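Nisin biosynthesis protein NisC (PDB 2G0D) acts as the zinc-dependent cyclase of nisin biosynthesis, forming the thioether rings of this lantibiotic. Local coordinates at residues 237-242 with 250-255. Sequence-based numbering, arbitrary orientation.
Sequences FIYEKF and FLWKDG
At the C-terminal end of helix 226-242 in the alpha-toroid of this LanC-family protein, the indole N-H of Trp252 binds the carbonyl oxygen of Tyr239 in the last turn. The loop that follows the helix doubles back on its way to strand 255-256, and Trp252 reaches across from it. Its NE1 donates to Tyr239 O at 2.8 Å in a nearly straight bond (N-H...O 165°), with the oxygen almost in the indole plane and the donor tilted from the plane of the carbonyl. CG of Trp252 stands anti to its own carbonyl carbon (chi1 -77°), which swings the indole toward the helix end.

Tyr239 also offers its side chain to the indole. The Tyr239 ring points an edge at one face of the indole in a T-shaped pair, its centroid 5.0 Å from that of the five-membered ring and the planes at 61°. CD1 of Tyr239 makes the touch, 3.5 Å from Trp252 NE1 and 3.7 Å from Trp252 CD1. At the far end of the tyrosine, OH is hydrogen-bonded to Met202 O, while Ile284 of helix 281-294 touches both side chains.

One water carries the junction further along the loop: it donates to Phe242 O at 2.8 Å and accepts from Lys253 N at 3.0 Å.

Two carbonyls near the end of the helix, where i+4 amide donors generally run out, are met by donors of the returning loop, one directly and one through water. Hydrogen bond and ring contact together probably help to hold the rotation of the buried indole.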
ATOM      1  N   PHE A 237       0.112  -9.867 -18.296  1.00 33.74           N
ATOM      2  CA  PHE A 237       0.544 -11.023 -19.103  1.00 33.51           C
ATOM      3  C   PHE A 237       1.544 -11.908 -18.330  1.00 33.41           C
ATOM      4  O   PHE A 237       1.486 -13.146 -18.424  1.00 33.15           O
ATOM      5  CB  PHE A 237       1.144 -10.534 -20.436  1.00 34.26           C
ATOM      6  CG  PHE A 237       1.635 -11.639 -21.350  1.00 34.86           C
ATOM      7  CD1 PHE A 237       0.868 -12.056 -22.432  1.00 36.55           C
ATOM      8  CD2 PHE A 237       2.891 -12.217 -21.168  1.00 36.74           C
ATOM      9  CE1 PHE A 237       1.335 -13.060 -23.318  1.00 35.65           C
ATOM     10  CE2 PHE A 237       3.365 -13.228 -22.037  1.00 36.03           C
ATOM     11  CZ  PHE A 237       2.581 -13.639 -23.112  1.00 34.75           C
ATOM     12  N   ILE A 238       2.434 -11.278 -17.553  1.00 33.05           N
ATOM     13  CA  ILE A 238       3.406 -12.021 -16.737  1.00 33.34           C
ATOM     14  C   ILE A 238       2.716 -12.742 -15.570  1.00 33.59           C
ATOM     15  O   ILE A 238       3.081 -13.864 -15.236  1.00 33.94           O
ATOM     16  CB  ILE A 238       4.588 -11.137 -16.232  1.00 33.31           C
ATOM     17  CG1 ILE A 238       5.454 -10.666 -17.410  1.00 33.40           C
ATOM     18  CG2 ILE A 238       5.446 -11.904 -15.220  1.00 32.51           C
ATOM     19  CD1 ILE A 238       6.429  -9.560 -17.059  1.00 33.84           C
ATOM     20  N   TYR A 239       1.719 -12.104 -14.959  1.00 33.44           N
ATOM     21  CA  TYR A 239       0.908 -12.799 -13.956  1.00 33.49           C
ATOM     22  C   TYR A 239       0.170 -13.991 -14.556  1.00 33.93           C
ATOM     23  O   TYR A 239       0.183 -15.083 -13.976  1.00 34.09           O
ATOM     24  CB  TYR A 239      -0.009 -11.835 -13.180  1.00 32.60           C
ATOM     25  CG  TYR A 239       0.764 -11.195 -12.058  1.00 31.79           C
ATOM     26  CD1 TYR A 239       0.861 -11.811 -10.800  1.00 30.54           C
ATOM     27  CD2 TYR A 239       1.472 -10.013 -12.277  1.00 31.72           C
ATOM     28  CE1 TYR A 239       1.635 -11.246  -9.778  1.00 30.39           C
ATOM     29  CE2 TYR A 239       2.231  -9.432 -11.269  1.00 31.69           C
ATOM     30  CZ  TYR A 239       2.307 -10.049 -10.029  1.00 30.82           C
ATOM     31  OH  TYR A 239       3.061  -9.450  -9.065  1.00 31.12           O
ATOM     32  N   GLU A 240      -0.429 -13.793 -15.728  1.00 34.19           N
ATOM     33  CA  GLU A 240      -1.169 -14.854 -16.397  1.00 35.10           C
ATOM     34  C   GLU A 240      -0.255 -16.022 -16.745  1.00 35.47           C
ATOM     35  O   GLU A 240      -0.666 -17.186 -16.645  1.00 35.49           O
ATOM     36  CB  GLU A 240      -1.870 -14.335 -17.679  1.00 35.29           C
ATOM     37  CG  GLU A 240      -3.148 -13.506 -17.439  1.00 35.33           C
ATOM     38  CD  GLU A 240      -4.269 -14.323 -16.789  1.00 36.02           C
ATOM     39  OE1 GLU A 240      -5.132 -14.867 -17.517  1.00 35.44           O
ATOM     40  OE2 GLU A 240      -4.281 -14.429 -15.539  1.00 36.01           O
ATOM     41  N   LYS A 241       0.980 -15.717 -17.146  1.00 36.09           N
ATOM     42  CA  LYS A 241       1.899 -16.766 -17.597  1.00 36.78           C
ATOM     43  C   LYS A 241       2.402 -17.613 -16.432  1.00 36.48           C
ATOM     44  O   LYS A 241       2.449 -18.839 -16.531  1.00 36.29           O
ATOM     45  CB  LYS A 241       3.090 -16.199 -18.380  1.00 37.32           C
ATOM     46  CG  LYS A 241       3.666 -17.168 -19.444  1.00 38.65           C
ATOM     47  CD  LYS A 241       2.839 -17.091 -20.754  1.00 41.18           C
ATOM     48  CE  LYS A 241       3.473 -17.856 -21.911  1.00 41.80           C
ATOM     49  NZ  LYS A 241       3.313 -19.349 -21.786  1.00 43.69           N
ATOM     50  N   PHE A 242       2.769 -16.959 -15.335  1.00 35.99           N
ATOM     51  CA  PHE A 242       3.428 -17.661 -14.235  1.00 35.18           C
ATOM     52  C   PHE A 242       2.485 -18.117 -13.101  1.00 34.59           C
ATOM     53  O   PHE A 242       2.947 -18.670 -12.094  1.00 34.77           O
ATOM     54  CB  PHE A 242       4.643 -16.870 -13.736  1.00 35.21           C
ATOM     55  CG  PHE A 242       5.777 -16.795 -14.747  1.00 35.91           C
ATOM     56  CD1 PHE A 242       5.979 -15.646 -15.507  1.00 35.71           C
ATOM     57  CD2 PHE A 242       6.639 -17.882 -14.940  1.00 36.16           C
ATOM     58  CE1 PHE A 242       7.035 -15.581 -16.443  1.00 36.73           C
ATOM     59  CE2 PHE A 242       7.677 -17.830 -15.877  1.00 36.19           C
ATOM     60  CZ  PHE A 242       7.873 -16.674 -16.625  1.00 36.19           C
ATOM     61  N   PHE A 250      -4.829 -19.941  -8.864  1.00 32.08           N
ATOM     62  CA  PHE A 250      -4.948 -18.640  -8.176  1.00 32.19           C
ATOM     63  C   PHE A 250      -3.818 -18.367  -7.180  1.00 32.25           C
ATOM     64  O   PHE A 250      -3.960 -17.531  -6.286  1.00 32.64           O
ATOM     65  CB  PHE A 250      -6.326 -18.448  -7.511  1.00 31.43           C
ATOM     66  CG  PHE A 250      -7.487 -18.744  -8.414  1.00 31.25           C
ATOM     67  CD1 PHE A 250      -7.676 -18.036  -9.589  1.00 30.92           C
ATOM     68  CD2 PHE A 250      -8.399 -19.741  -8.086  1.00 31.14           C
ATOM     69  CE1 PHE A 250      -8.758 -18.323 -10.426  1.00 29.90           C
ATOM     70  CE2 PHE A 250      -9.482 -20.028  -8.928  1.00 31.47           C
ATOM     71  CZ  PHE A 250      -9.653 -19.309 -10.091  1.00 29.03           C
ATOM     72  N   LEU A 251      -2.700 -19.064  -7.356  1.00 32.19           N
ATOM     73  CA  LEU A 251      -1.511 -18.878  -6.506  1.00 32.06           C
ATOM     74  C   LEU A 251      -0.285 -18.478  -7.335  1.00 31.87           C
ATOM     75  O   LEU A 251      -0.167 -18.839  -8.503  1.00 31.28           O
ATOM     76  CB  LEU A 251      -1.214 -20.119  -5.654  1.00 31.24           C
ATOM     77  CG  LEU A 251      -2.125 -20.327  -4.433  1.00 31.80           C
ATOM     78  CD1 LEU A 251      -2.011 -21.724  -3.892  1.00 28.99           C
ATOM     79  CD2 LEU A 251      -1.878 -19.252  -3.309  1.00 30.75           C
ATOM     80  N   TRP A 252       0.591 -17.691  -6.714  1.00 31.26           N
ATOM     81  CA  TRP A 252       1.805 -17.215  -7.335  1.00 31.29           C
ATOM     82  C   TRP A 252       2.903 -17.268  -6.292  1.00 32.01           C
ATOM     83  O   TRP A 252       2.672 -16.942  -5.107  1.00 32.75           O
ATOM     84  CB  TRP A 252       1.637 -15.755  -7.794  1.00 30.68           C
ATOM     85  CG  TRP A 252       0.835 -15.563  -9.056  1.00 29.21           C
ATOM     86  CD1 TRP A 252       1.335 -15.443 -10.320  1.00 29.05           C
ATOM     87  CD2 TRP A 252      -0.595 -15.417  -9.178  1.00 27.83           C
ATOM     88  NE1 TRP A 252       0.312 -15.254 -11.227  1.00 27.44           N
ATOM     89  CE2 TRP A 252      -0.880 -15.229 -10.559  1.00 28.52           C
ATOM     90  CE3 TRP A 252      -1.658 -15.407  -8.264  1.00 27.30           C
ATOM     91  CZ2 TRP A 252      -2.180 -15.053 -11.044  1.00 29.22           C
ATOM     92  CZ3 TRP A 252      -2.960 -15.239  -8.745  1.00 28.56           C
ATOM     93  CH2 TRP A 252      -3.210 -15.079 -10.133  1.00 29.41           C
ATOM     94  N   LYS A 253       4.095 -17.669  -6.717  1.00 32.24           N
ATOM     95  CA  LYS A 253       5.285 -17.555  -5.875  1.00 32.77           C
ATOM     96  C   LYS A 253       5.618 -16.079  -5.661  1.00 32.84           C
ATOM     97  O   LYS A 253       5.240 -15.218  -6.470  1.00 32.92           O
ATOM     98  CB  LYS A 253       6.477 -18.247  -6.532  1.00 33.11           C
ATOM     99  CG  LYS A 253       6.277 -19.725  -6.822  1.00 34.71           C
ATOM    100  CD  LYS A 253       7.319 -20.225  -7.813  1.00 37.95           C
ATOM    101  CE  LYS A 253       8.726 -20.180  -7.261  1.00 39.42           C
ATOM    102  NZ  LYS A 253       9.706 -20.329  -8.376  1.00 39.81           N
ATOM    103  N   ASP A 254       6.338 -15.797  -4.574  1.00 33.12           N
ATOM    104  CA  ASP A 254       6.733 -14.432  -4.216  1.00 33.10           C
ATOM    105  C   ASP A 254       7.712 -13.859  -5.230  1.00 33.07           C
ATOM    106  O   ASP A 254       7.780 -12.646  -5.418  1.00 33.10           O
ATOM    107  CB  ASP A 254       7.424 -14.411  -2.847  1.00 32.72           C
ATOM    108  CG  ASP A 254       6.465 -14.513  -1.671  1.00 33.10           C
ATOM    109  OD1 ASP A 254       5.240 -14.712  -1.861  1.00 33.07           O
ATOM    110  OD2 ASP A 254       6.972 -14.407  -0.531  1.00 31.68           O
ATOM    111  N   GLY A 255       8.491 -14.736  -5.853  1.00 33.75           N
ATOM    112  CA  GLY A 255       9.553 -14.322  -6.769  1.00 34.17           C
ATOM    113  C   GLY A 255       9.740 -15.326  -7.896  1.00 34.99           C
ATOM    114  O   GLY A 255       9.503 -16.526  -7.704  1.00 35.19           O
TER
HETATM  115  O   HOH W   1       4.373 -18.227  -9.679  1.00 33.15           O